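Local coordinates for selenium-binding protein (Sulfolobus tokodaii, PDB 2ECE) that is of unknown function but folds as a beta-propeller and, like others of its family, may bind selenium, at residues Val64-Tyr68 against Ile69-Leu73; Lys124-Pro128 against Glu129-Lys133; Leu177-Glu181 against Ile182-Asp186; Asn399-Tyr402 against Ser403-Asn407; Gln408-Pro411 against Glu412-Gly416. One frame throughout, in Å; residues are numbered along the deposited sequence.

Contact 1 (Val64-Tyr68 against Ile69-Leu73)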
# COMPACT_ATOMS: atom_id res chain seq x y z
N VAL A 64 -19.26 0.60 -5.51
CA VAL A 64 -19.11 0.07 -6.86
C VAL A 64 -18.97 -1.44 -6.64
O VAL A 64 -17.87 -1.96 -6.48
CB VAL A 64 -17.84 0.61 -7.53
CG1 VAL A 64 -17.77 0.11 -8.97
CG2 VAL A 64 -17.85 2.14 -7.50
N GLU A 65 -20.11 -2.12 -6.61
CA GLU A 65 -20.13 -3.55 -6.41
C GLU A 65 -19.62 -4.30 -7.64
O GLU A 65 -20.05 -4.04 -8.77
CB GLU A 65 -21.56 -3.98 -6.01
CG GLU A 65 -21.87 -3.56 -4.57
CD GLU A 65 -23.35 -3.60 -4.20
OE1 GLU A 65 -24.17 -4.08 -5.01
OE2 GLU A 65 -23.68 -3.16 -3.07
N LEU A 66 -18.67 -5.21 -7.42
CA LEU A 66 -18.06 -5.98 -8.50
C LEU A 66 -18.92 -7.15 -8.98
O LEU A 66 -19.70 -7.70 -8.21
CB LEU A 66 -16.68 -6.47 -8.07
CG LEU A 66 -15.76 -5.32 -7.64
CD1 LEU A 66 -14.42 -5.86 -7.17
CD2 LEU A 66 -15.58 -4.35 -8.81
N PRO A 67 -18.77 -7.55 -10.26
CA PRO A 67 -19.52 -8.66 -10.85
C PRO A 67 -19.11 -10.07 -10.45
O PRO A 67 -19.81 -11.03 -10.77
CB PRO A 67 -19.36 -8.42 -12.35
CG PRO A 67 -17.97 -7.86 -12.42
CD PRO A 67 -17.98 -6.85 -11.29
N TYR A 68 -17.97 -10.22 -9.79
CA TYR A 68 -17.53 -11.54 -9.36
C TYR A 68 -17.22 -11.56 -7.87
O TYR A 68 -17.04 -10.51 -7.25
CB TYR A 68 -16.28 -12.00 -10.12
CG TYR A 68 -16.42 -12.03 -11.62
CD1 TYR A 68 -16.06 -10.93 -12.39
CD2 TYR A 68 -16.91 -13.17 -12.28
CE1 TYR A 68 -16.18 -10.95 -13.78
CE2 TYR A 68 -17.03 -13.20 -13.66
CZ TYR A 68 -16.67 -12.09 -14.41
OH TYR A 68 -16.79 -12.11 -15.78
N ILE A 69 -17.13 -12.76 -7.32
CA ILE A 69 -16.84 -12.94 -5.90
C ILE A 69 -15.39 -13.40 -5.70
O ILE A 69 -14.79 -13.97 -6.61
CB ILE A 69 -17.83 -13.97 -5.29
CG1 ILE A 69 -19.23 -13.35 -5.26
CG2 ILE A 69 -17.39 -14.37 -3.90
CD1 ILE A 69 -20.34 -14.35 -4.99
N ASN A 70 -14.85 -13.13 -4.52
CA ASN A 70 -13.49 -13.50 -4.14
C ASN A 70 -12.32 -12.93 -4.97
O ASN A 70 -11.32 -13.61 -5.18
CB ASN A 70 -13.34 -15.02 -4.08
CG ASN A 70 -14.17 -15.63 -2.96
OD1 ASN A 70 -14.23 -15.09 -1.85
ND2 ASN A 70 -14.79 -16.77 -3.24
N ASP A 71 -12.44 -11.68 -5.42
CA ASP A 71 -11.36 -11.04 -6.17
C ASP A 71 -10.19 -10.77 -5.22
O ASP A 71 -9.03 -10.88 -5.60
CB ASP A 71 -11.80 -9.68 -6.74
CG ASP A 71 -12.58 -9.79 -8.05
OD1 ASP A 71 -12.03 -10.33 -9.04
OD2 ASP A 71 -13.73 -9.31 -8.10
N GLU A 72 -10.56 -10.45 -3.98
CA GLU A 72 -9.67 -10.06 -2.88
C GLU A 72 -9.07 -8.73 -3.28
O GLU A 72 -7.92 -8.65 -3.74
CB GLU A 72 -8.56 -11.09 -2.59
CG GLU A 72 -7.51 -10.63 -1.53
CD GLU A 72 -7.61 -11.31 -0.15
OE1 GLU A 72 -7.86 -12.53 -0.09
OE2 GLU A 72 -7.43 -10.62 0.88
N LEU A 73 -9.87 -7.67 -3.16
CA LEU A 73 -9.39 -6.33 -3.47
C LEU A 73 -8.33 -6.03 -2.43
O LEU A 73 -8.36 -6.58 -1.32
CB LEU A 73 -10.51 -5.29 -3.39
CG LEU A 73 -11.57 -5.34 -4.50
CD1 LEU A 73 -12.27 -3.99 -4.60
CD2 LEU A 73 -10.91 -5.65 -5.83
O HOH W 1 -14.84 -9.85 -5.66
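Between Leu66 and Leu73 the backbone bends round, turning sharply where Asn70 takes left-handed helical angles (phi 61°), so that both leucines and Asp71 face the inside of the bend. The bend is a blade-to-blade connection of the beta-propeller: strand 60-65 is the edge strand of one four-stranded antiparallel blade, and the chain goes on to strand 77-78 of the next. Asparagine suits the turn because it tolerates positive phi better than most residues with a side chain.

Leu66 and Leu73 reach toward each other tip to tip, CD1 of Leu66 lying 3.8 Å from CD2 of Leu73. The same Leu66 CD1 comes within 3.6 Å of Asp71 OD2, the two side chains crossing obliquely, so the methyl packs against that oxygen. Its branch gets there because chi1 of -57° sets CG beside the backbone N and opposite the carbonyl carbon. Buried leucines fit here, since Leu66 also packs on Tyr109 and Ile122 of the neighbouring blade.

Asp71 needs, and has, several polar partners. Its OD2 accepts from Tyr109 OH, while OD1 meets Arg107 in a salt bridge and also Ser105 OG. Tyr68 O and Asp71 OD2, both acceptors, stand 3.6 Å apart with a water serving both. That water donates to Tyr68 O at 2.8 Å and to Asp71 OD2 at 2.7 Å, and it accepts from Asp71 N at 3.0 Å.

Contact 2 (Lys124-Pro128 against Glu129-Lys133)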
# COMPACT_ATOMS: atom_id res chain seq x y z
N LYS A 124 -14.80 -1.38 -18.00
CA LYS A 124 -14.03 -2.42 -18.67
C LYS A 124 -13.44 -3.42 -17.68
O LYS A 124 -13.02 -3.06 -16.58
CB LYS A 124 -12.89 -1.80 -19.50
CG LYS A 124 -12.06 -2.83 -20.27
CD LYS A 124 -11.17 -2.17 -21.32
CE LYS A 124 -10.55 -3.19 -22.27
NZ LYS A 124 -9.99 -2.56 -23.49
N VAL A 125 -13.44 -4.69 -18.07
CA VAL A 125 -12.89 -5.74 -17.24
C VAL A 125 -11.88 -6.55 -18.03
O VAL A 125 -12.15 -6.96 -19.16
CB VAL A 125 -13.98 -6.72 -16.74
CG1 VAL A 125 -13.35 -7.84 -15.93
CG2 VAL A 125 -15.01 -5.98 -15.90
N ILE A 126 -10.70 -6.75 -17.45
CA ILE A 126 -9.67 -7.56 -18.09
C ILE A 126 -9.74 -8.84 -17.28
O ILE A 126 -9.36 -8.86 -16.11
CB ILE A 126 -8.28 -6.93 -17.94
CG1 ILE A 126 -8.29 -5.52 -18.51
CG2 ILE A 126 -7.25 -7.78 -18.67
CD1 ILE A 126 -7.03 -4.76 -18.23
N GLU A 127 -10.25 -9.91 -17.89
CA GLU A 127 -10.39 -11.18 -17.19
C GLU A 127 -9.05 -11.81 -16.81
O GLU A 127 -8.03 -11.59 -17.47
CB GLU A 127 -11.21 -12.16 -18.05
CG GLU A 127 -12.67 -11.74 -18.29
CD GLU A 127 -13.50 -11.67 -17.00
OE1 GLU A 127 -13.10 -12.28 -15.99
OE2 GLU A 127 -14.56 -11.01 -17.01
N PRO A 128 -9.04 -12.59 -15.73
CA PRO A 128 -7.87 -13.28 -15.19
C PRO A 128 -7.05 -14.06 -16.22
O PRO A 128 -5.82 -14.03 -16.20
CB PRO A 128 -8.47 -14.20 -14.13
CG PRO A 128 -9.61 -13.38 -13.62
CD PRO A 128 -10.23 -12.88 -14.90
N GLU A 129 -7.73 -14.77 -17.12
CA GLU A 129 -7.02 -15.56 -18.10
C GLU A 129 -6.31 -14.73 -19.17
O GLU A 129 -5.31 -15.17 -19.73
CB GLU A 129 -7.96 -16.59 -18.70
CG GLU A 129 -8.52 -17.47 -17.59
CD GLU A 129 -7.42 -17.90 -16.62
OE1 GLU A 129 -7.68 -18.27 -15.44
OE2 GLU A 129 -6.25 -17.87 -17.04
N GLU A 130 -6.82 -13.52 -19.43
CA GLU A 130 -6.17 -12.65 -20.41
C GLU A 130 -4.92 -12.09 -19.74
O GLU A 130 -3.88 -11.92 -20.37
CB GLU A 130 -7.09 -11.50 -20.83
CG GLU A 130 -6.46 -10.57 -21.87
CD GLU A 130 -6.35 -11.21 -23.25
OE1 GLU A 130 -5.83 -10.53 -24.18
OE2 GLU A 130 -6.76 -12.37 -23.42
N VAL A 131 -5.04 -11.77 -18.45
CA VAL A 131 -3.89 -11.24 -17.72
C VAL A 131 -2.78 -12.29 -17.67
O VAL A 131 -1.63 -11.99 -17.97
CB VAL A 131 -4.28 -10.83 -16.29
CG1 VAL A 131 -3.02 -10.64 -15.44
CG2 VAL A 131 -5.08 -9.52 -16.33
N LYS A 132 -3.14 -13.51 -17.30
CA LYS A 132 -2.15 -14.59 -17.20
C LYS A 132 -1.56 -14.96 -18.56
O LYS A 132 -0.36 -15.24 -18.66
CB LYS A 132 -2.78 -15.83 -16.58
CG LYS A 132 -3.29 -15.63 -15.16
CD LYS A 132 -3.98 -16.90 -14.67
CE LYS A 132 -4.77 -16.64 -13.41
NZ LYS A 132 -5.54 -17.84 -12.98
N LYS A 133 -2.39 -14.96 -19.59
CA LYS A 133 -1.94 -15.31 -20.94
C LYS A 133 -0.90 -14.34 -21.49
O LYS A 133 0.14 -14.75 -22.01
CB LYS A 133 -3.13 -15.37 -21.89
CG LYS A 133 -2.74 -15.59 -23.35
CD LYS A 133 -3.96 -15.68 -24.27
CE LYS A 133 -4.20 -14.39 -25.01
NZ LYS A 133 -5.21 -14.56 -26.10
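Ile126, the last residue of strand 121-126, meets Val131 on the short helix 128-135 that follows, a strand-to-helix junction at the edge of a propeller blade. CG2 of Ile126 lies 3.6 Å from CG2 of Val131, the two side chains crossing at about a right angle. Both branched residues are buried and both also touch Ile108 on the adjacent strand, which fixes the helix against its own blade.

Glu127 holds the N-cap position, but its carboxylate turns away to a salt bridge with Arg107; its carbonyl begins the helical bonding, Glu127 O accepting from Val131 N at 3.2 Å and weakly from Glu130 N.

Pro128 opens the first turn, a place that suits proline because no N-H is called for there and its ring already holds a helical phi. Its carbonyl continues the series, Lys132 N donating to Pro128 O at 2.9 Å with an angle of 166°. One turn on, the Lys132 chain runs extended past that carbonyl toward Glu129, whose acidic group probably interacts well with the helix N-terminus. They form a salt bridge whose hydrogen bond is weak, Lys132 NZ standing 3.3 Å from Glu129 OE1.

Contact 3 (Leu177-Glu181 against Ile182-Asp186)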
# COMPACT_ATOMS: atom_id res chain seq x y z
N LEU A 177 0.03 -5.46 -21.75
CA LEU A 177 1.07 -5.47 -22.77
C LEU A 177 1.92 -6.71 -22.53
O LEU A 177 2.18 -7.49 -23.44
CB LEU A 177 1.91 -4.21 -22.68
CG LEU A 177 1.14 -2.94 -23.05
CD1 LEU A 177 1.91 -1.72 -22.57
CD2 LEU A 177 0.92 -2.89 -24.56
N GLY A 178 2.34 -6.91 -21.28
CA GLY A 178 3.15 -8.06 -20.94
C GLY A 178 4.09 -7.76 -19.79
O GLY A 178 3.92 -6.77 -19.09
N LYS A 179 5.09 -8.63 -19.61
CA LYS A 179 6.08 -8.47 -18.55
C LYS A 179 6.93 -7.23 -18.77
O LYS A 179 7.28 -6.90 -19.90
CB LYS A 179 7.02 -9.68 -18.48
CG LYS A 179 6.46 -10.93 -17.84
CD LYS A 179 7.59 -11.91 -17.55
CE LYS A 179 7.07 -13.22 -16.99
NZ LYS A 179 6.15 -13.85 -17.97
N TRP A 180 7.26 -6.55 -17.68
CA TRP A 180 8.11 -5.37 -17.78
C TRP A 180 9.58 -5.76 -17.82
O TRP A 180 10.39 -5.11 -18.49
CB TRP A 180 7.88 -4.45 -16.58
CG TRP A 180 8.89 -3.36 -16.46
CD1 TRP A 180 8.97 -2.23 -17.23
CD2 TRP A 180 9.98 -3.29 -15.55
NE1 TRP A 180 10.04 -1.47 -16.85
CE2 TRP A 180 10.68 -2.10 -15.81
CE3 TRP A 180 10.44 -4.13 -14.52
CZ2 TRP A 180 11.82 -1.72 -15.09
CZ3 TRP A 180 11.57 -3.76 -13.80
CH2 TRP A 180 12.24 -2.56 -14.08
N GLU A 181 9.92 -6.83 -17.10
CA GLU A 181 11.31 -7.30 -17.02
C GLU A 181 11.90 -7.84 -18.31
O GLU A 181 11.29 -8.67 -18.98
CB GLU A 181 11.45 -8.39 -15.95
CG GLU A 181 10.99 -8.02 -14.54
CD GLU A 181 9.49 -8.12 -14.37
OE1 GLU A 181 8.82 -8.61 -15.30
OE2 GLU A 181 8.98 -7.71 -13.30
N ILE A 182 13.10 -7.37 -18.63
CA ILE A 182 13.83 -7.85 -19.80
C ILE A 182 14.95 -8.75 -19.26
O ILE A 182 15.23 -9.80 -19.82
CB ILE A 182 14.43 -6.67 -20.62
CG1 ILE A 182 13.32 -5.99 -21.43
CG2 ILE A 182 15.50 -7.19 -21.59
CD1 ILE A 182 12.68 -6.90 -22.48
N ASP A 183 15.55 -8.32 -18.16
CA ASP A 183 16.64 -9.07 -17.51
C ASP A 183 16.47 -8.94 -16.00
O ASP A 183 16.88 -7.95 -15.41
CB ASP A 183 18.00 -8.49 -17.92
CG ASP A 183 19.17 -9.25 -17.29
OD1 ASP A 183 18.94 -10.04 -16.35
OD2 ASP A 183 20.32 -9.03 -17.73
N ARG A 184 15.88 -9.96 -15.37
CA ARG A 184 15.61 -9.93 -13.93
C ARG A 184 16.72 -10.43 -13.02
O ARG A 184 16.55 -10.46 -11.81
CB ARG A 184 14.34 -10.73 -13.62
CG ARG A 184 14.48 -12.24 -13.76
CD ARG A 184 13.12 -12.87 -14.04
NE ARG A 184 12.10 -12.23 -13.22
CZ ARG A 184 10.84 -12.06 -13.57
NH1 ARG A 184 10.39 -12.47 -14.75
NH2 ARG A 184 10.02 -11.43 -12.74
N GLY A 185 17.86 -10.83 -13.60
CA GLY A 185 18.93 -11.33 -12.77
C GLY A 185 18.38 -12.46 -11.92
O GLY A 185 17.69 -13.33 -12.44
N ASP A 186 18.67 -12.46 -10.62
CA ASP A 186 18.15 -13.53 -9.78
C ASP A 186 16.93 -13.13 -8.95
O ASP A 186 16.61 -13.77 -7.95
CB ASP A 186 19.25 -14.10 -8.87
CG ASP A 186 19.70 -13.14 -7.79
OD1 ASP A 186 20.50 -13.58 -6.93
OD2 ASP A 186 19.27 -11.97 -7.77
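Bends in both side chains bring the Arg184 guanidinium over Glu181. In the arginine, chi1 of 71° tucks CG between the backbone N and the carbonyl carbon, and a turn at chi3 swings the guanidinium back. In the glutamate, chi2 of 80° folds the carboxylate up to meet it. The two flat groups lie stacked, their planes 20° apart, with Glu181 CG 4.0 Å above one guanidinium face and offset toward its rim. Glu181 OE2 is 3.9 Å from Arg184 NH2, a long salt bridge in which charge attracts but no N-H is aimed at the oxygen. Directed bonds come from outside: Tyr137 OH bonds to both Glu181 OE1 and Arg184 NH2, and Ile166 N donates to Glu181 OE2.

This sits where the chain leaves edge strand 176-179 of one propeller blade for strand 193-196 of the next. Lys179, the end of that strand, lays its aliphatic part at the guanidinium edge, CD being 4.0 Å from Arg184 NH1. Its ammonium goes on to Ser135 O, with Lys179 NZ and Arg184 NH1, like charges, 5.5 Å apart. Gly185, at a positive phi that favours glycine, donates from N to Asp183 OD1 at 3.1 Å, closing an Asx turn.

Contact 4 (Asn399-Tyr402 against Ser403-Asn407)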
# COMPACT_ATOMS: atom_id res chain seq x y z
N ASN A 399 -8.05 -1.29 8.37
CA ASN A 399 -7.51 -2.37 9.21
C ASN A 399 -7.29 -3.80 8.73
O ASN A 399 -6.89 -4.65 9.53
CB ASN A 399 -8.36 -2.43 10.48
CG ASN A 399 -9.81 -2.79 10.17
OD1 ASN A 399 -10.35 -2.39 9.13
ND2 ASN A 399 -10.44 -3.53 11.07
N SER A 400 -7.54 -4.08 7.46
CA SER A 400 -7.36 -5.43 6.95
C SER A 400 -6.04 -5.59 6.20
O SER A 400 -5.61 -4.70 5.48
CB SER A 400 -8.53 -5.79 6.04
OG SER A 400 -8.31 -7.05 5.43
N LEU A 401 -5.41 -6.76 6.37
CA LEU A 401 -4.14 -7.05 5.71
C LEU A 401 -4.34 -8.00 4.54
O LEU A 401 -3.97 -7.70 3.40
CB LEU A 401 -3.15 -7.67 6.71
CG LEU A 401 -1.78 -8.10 6.16
CD1 LEU A 401 -1.03 -6.88 5.65
CD2 LEU A 401 -0.97 -8.80 7.25
N TYR A 402 -4.91 -9.17 4.83
CA TYR A 402 -5.17 -10.19 3.82
C TYR A 402 -6.16 -11.21 4.42
O TYR A 402 -5.99 -11.68 5.54
CB TYR A 402 -3.85 -10.87 3.41
CG TYR A 402 -3.98 -11.83 2.25
CD1 TYR A 402 -4.36 -13.16 2.46
CD2 TYR A 402 -3.80 -11.40 0.94
CE1 TYR A 402 -4.55 -14.04 1.39
CE2 TYR A 402 -3.98 -12.27 -0.14
CZ TYR A 402 -4.36 -13.59 0.09
OH TYR A 402 -4.56 -14.45 -0.96
N SER A 403 -7.19 -11.53 3.65
CA SER A 403 -8.25 -12.46 4.07
C SER A 403 -7.85 -13.52 5.09
O SER A 403 -8.32 -13.51 6.22
CB SER A 403 -8.86 -13.14 2.84
OG SER A 403 -7.87 -13.88 2.13
N THR A 404 -6.98 -14.45 4.69
CA THR A 404 -6.56 -15.52 5.58
C THR A 404 -5.62 -15.12 6.71
O THR A 404 -5.61 -15.76 7.76
CB THR A 404 -5.94 -16.68 4.78
OG1 THR A 404 -4.94 -16.17 3.89
CG2 THR A 404 -7.02 -17.39 3.98
N TRP A 405 -4.84 -14.06 6.51
CA TRP A 405 -3.94 -13.61 7.56
C TRP A 405 -4.76 -12.90 8.65
O TRP A 405 -4.45 -13.02 9.84
CB TRP A 405 -2.85 -12.69 6.99
CG TRP A 405 -1.85 -13.42 6.13
CD1 TRP A 405 -2.13 -14.37 5.18
CD2 TRP A 405 -0.42 -13.27 6.15
NE1 TRP A 405 -0.96 -14.82 4.61
CE2 TRP A 405 0.10 -14.17 5.19
CE3 TRP A 405 0.47 -12.48 6.89
CZ2 TRP A 405 1.48 -14.29 4.94
CZ3 TRP A 405 1.84 -12.60 6.64
CH2 TRP A 405 2.33 -13.50 5.67
N ASP A 406 -5.79 -12.17 8.24
CA ASP A 406 -6.65 -11.48 9.21
C ASP A 406 -7.19 -12.53 10.18
O ASP A 406 -7.15 -12.38 11.40
CB ASP A 406 -7.86 -10.83 8.54
CG ASP A 406 -7.49 -9.67 7.62
OD1 ASP A 406 -6.34 -9.20 7.66
OD2 ASP A 406 -8.39 -9.23 6.87
N ASN A 407 -7.69 -13.61 9.59
CA ASN A 407 -8.29 -14.70 10.34
C ASN A 407 -7.35 -15.41 11.31
O ASN A 407 -7.80 -16.05 12.25
CB ASN A 407 -8.91 -15.71 9.37
CG ASN A 407 -10.06 -15.11 8.58
OD1 ASN A 407 -10.55 -14.01 8.90
ND2 ASN A 407 -10.50 -15.81 7.54
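The first turn of helix 403-409, a short helix inserted between strands 394-398 and 417-423 of one propeller blade, is tied to the loop before it by the side chain of Asp406. This carboxylate reaches back over the loop and gathers three donors from consecutive residues. OD1 of Asp406 takes Leu401 N at 2.9 Å on its syn lone pair, and Tyr402 N at 3.2 Å from above the carboxylate plane. OD2 of Asp406 accepts from Ser400 OG at 2.6 Å, also on the syn side, and forms a salt bridge with Arg443. Aspartate suits the place: its short side chain, with chi1 of -67° setting CG beside the backbone N, spans just the gap to the loop, and its two oxygens can take all these donors although it is buried. Ser400 offers a small hydroxyl, which its chi1 of 174° swings opposite the backbone N.

Backbone bonds continue the attachment. Asp406 N donates to Tyr402 O at 2.8 Å, and Trp405 N adds a weak bond to the same oxygen.

Beside these polar bonds the large side chains pack. Leu401 CD2 lies 4.0 Å from Trp405 CE3, an apolar contact suited to the buried setting. Tyr402 CD1 touches Trp405 CD1 at 3.7 Å, the tyrosine ring and the indole five-membered ring being inclined at 74°. Thr404, whose hydroxyl also bonds to Glu214 O, runs alongside the tyrosine, its OG1 in the ring plane at the edge, 3.3 Å from Tyr402 CE1.

Contact 5 (Gln408-Pro411 against Glu412-Gly416)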
# COMPACT_ATOMS: atom_id res chain seq x y z
N GLN A 408 -6.04 -15.29 11.09
CA GLN A 408 -5.08 -15.92 11.99
C GLN A 408 -4.73 -15.04 13.17
O GLN A 408 -4.66 -15.51 14.31
CB GLN A 408 -3.79 -16.25 11.24
CG GLN A 408 -3.91 -17.33 10.20
CD GLN A 408 -2.61 -17.54 9.48
OE1 GLN A 408 -2.17 -16.69 8.70
NE2 GLN A 408 -1.96 -18.67 9.74
N PHE A 409 -4.51 -13.75 12.90
CA PHE A 409 -4.15 -12.82 13.96
C PHE A 409 -5.34 -12.19 14.68
O PHE A 409 -5.20 -11.73 15.81
CB PHE A 409 -3.23 -11.72 13.41
CG PHE A 409 -1.85 -12.22 13.07
CD1 PHE A 409 -1.58 -12.76 11.81
CD2 PHE A 409 -0.83 -12.19 14.02
CE1 PHE A 409 -0.31 -13.26 11.51
CE2 PHE A 409 0.44 -12.69 13.73
CZ PHE A 409 0.70 -13.23 12.47
N TYR A 410 -6.50 -12.17 14.03
CA TYR A 410 -7.72 -11.63 14.61
C TYR A 410 -8.80 -12.65 14.25
O TYR A 410 -9.70 -12.36 13.46
CB TYR A 410 -8.03 -10.25 14.03
CG TYR A 410 -7.02 -9.20 14.45
CD1 TYR A 410 -7.07 -8.63 15.72
CD2 TYR A 410 -5.96 -8.86 13.61
CE1 TYR A 410 -6.08 -7.75 16.15
CE2 TYR A 410 -4.96 -7.98 14.03
CZ TYR A 410 -5.03 -7.43 15.31
OH TYR A 410 -4.02 -6.60 15.74
N PRO A 411 -8.72 -13.86 14.84
CA PRO A 411 -9.65 -14.96 14.61
C PRO A 411 -11.10 -14.71 14.97
O PRO A 411 -11.99 -15.40 14.47
CB PRO A 411 -9.03 -16.10 15.42
CG PRO A 411 -8.46 -15.37 16.59
CD PRO A 411 -7.77 -14.19 15.92
N GLU A 412 -11.36 -13.74 15.83
CA GLU A 412 -12.73 -13.45 16.22
C GLU A 412 -13.53 -12.83 15.08
O GLU A 412 -14.75 -12.73 15.15
CB GLU A 412 -12.75 -12.53 17.45
CG GLU A 412 -12.09 -13.15 18.67
CD GLU A 412 -12.23 -12.30 19.92
OE1 GLU A 412 -13.37 -11.84 20.19
OE2 GLU A 412 -11.23 -12.10 20.63
N GLY A 413 -12.83 -12.40 14.03
CA GLY A 413 -13.51 -11.82 12.88
C GLY A 413 -13.25 -10.34 12.66
O GLY A 413 -13.88 -9.49 13.29
N LEU A 414 -12.32 -10.03 11.76
CA LEU A 414 -11.97 -8.65 11.46
C LEU A 414 -13.04 -7.99 10.62
O LEU A 414 -13.40 -8.48 9.55
CB LEU A 414 -10.63 -8.59 10.72
CG LEU A 414 -9.94 -7.23 10.56
CD1 LEU A 414 -8.44 -7.45 10.49
CD2 LEU A 414 -10.44 -6.51 9.32
N LYS A 415 -13.57 -6.88 11.13
CA LYS A 415 -14.59 -6.11 10.43
C LYS A 415 -13.97 -4.76 10.09
O LYS A 415 -13.31 -4.13 10.93
CB LYS A 415 -15.82 -5.95 11.32
CG LYS A 415 -16.54 -7.28 11.56
CD LYS A 415 -17.68 -7.15 12.55
CE LYS A 415 -18.30 -8.51 12.82
NZ LYS A 415 -19.37 -8.43 13.87
N GLY A 416 -14.17 -4.33 8.85
CA GLY A 416 -13.58 -3.09 8.40
C GLY A 416 -14.07 -1.76 8.93
O GLY A 416 -15.27 -1.56 9.20
O HOH W 2 -10.31 -12.06 10.84
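Tyr410, Pro411 and Glu412 carry most of this contact, which is a type I beta turn from Tyr410 to Gly413 just beyond the end of helix 403-409, leading on to strand 417-423 of the same propeller blade. Tyr410 is the first residue to leave helical angles, and its carbonyl closes the turn. Gly413 N donates to Tyr410 O at 3.2 Å, a fairly straight bond at 163°, though the donor stands well above the carbonyl plane.

Pro411 suits the second position of the turn because its ring fixes phi near -61°, the value wanted there. Glu412 fills the third position with helical angles, and its extended chain leads away from the turn, as fits an exposed corner. At Gly413 the backbone (phi 112°) would drive a beta carbon into the carbonyl oxygen before it, which explains the glycine.

Past the turn, CD2 of the Tyr410 ring packs loosely on Leu414 CD1 at 4.2 Å, a contact between two buried side chains. The ring is further held by Trp340, which it meets edge-to-face and whose carbonyl oxygen bonds to Tyr410 OH. A water extends the turn by one residue, donating to Tyr410 O at 2.7 Å and accepting from Leu414 N at 3.0 Å.

Contacts 4 and 5 share helix 403-409, one at its start and the other past its end, with centres 7 Å apart; Asn399 ND2 also donates to Lys415 O at 2.9 Å. Contact 1 joins this region through Glu72 OE1, 2.6 Å from Ser403 OG, and Arg104 bonds to both side chains. On another side contact 1 meets contact 2, where Tyr68 OH is 2.8 Å from Glu127 OE2 in a weak hydrogen bond and Arg107 pairs with both Asp71 and Glu127. Contact 3 stands apart, its nearest atoms about 7 Å from contact 2. Contacts 1, 2 and 3 lie at three successive blade-to-blade connections, whereas contacts 4 and 5 belong to an insertion within one blade.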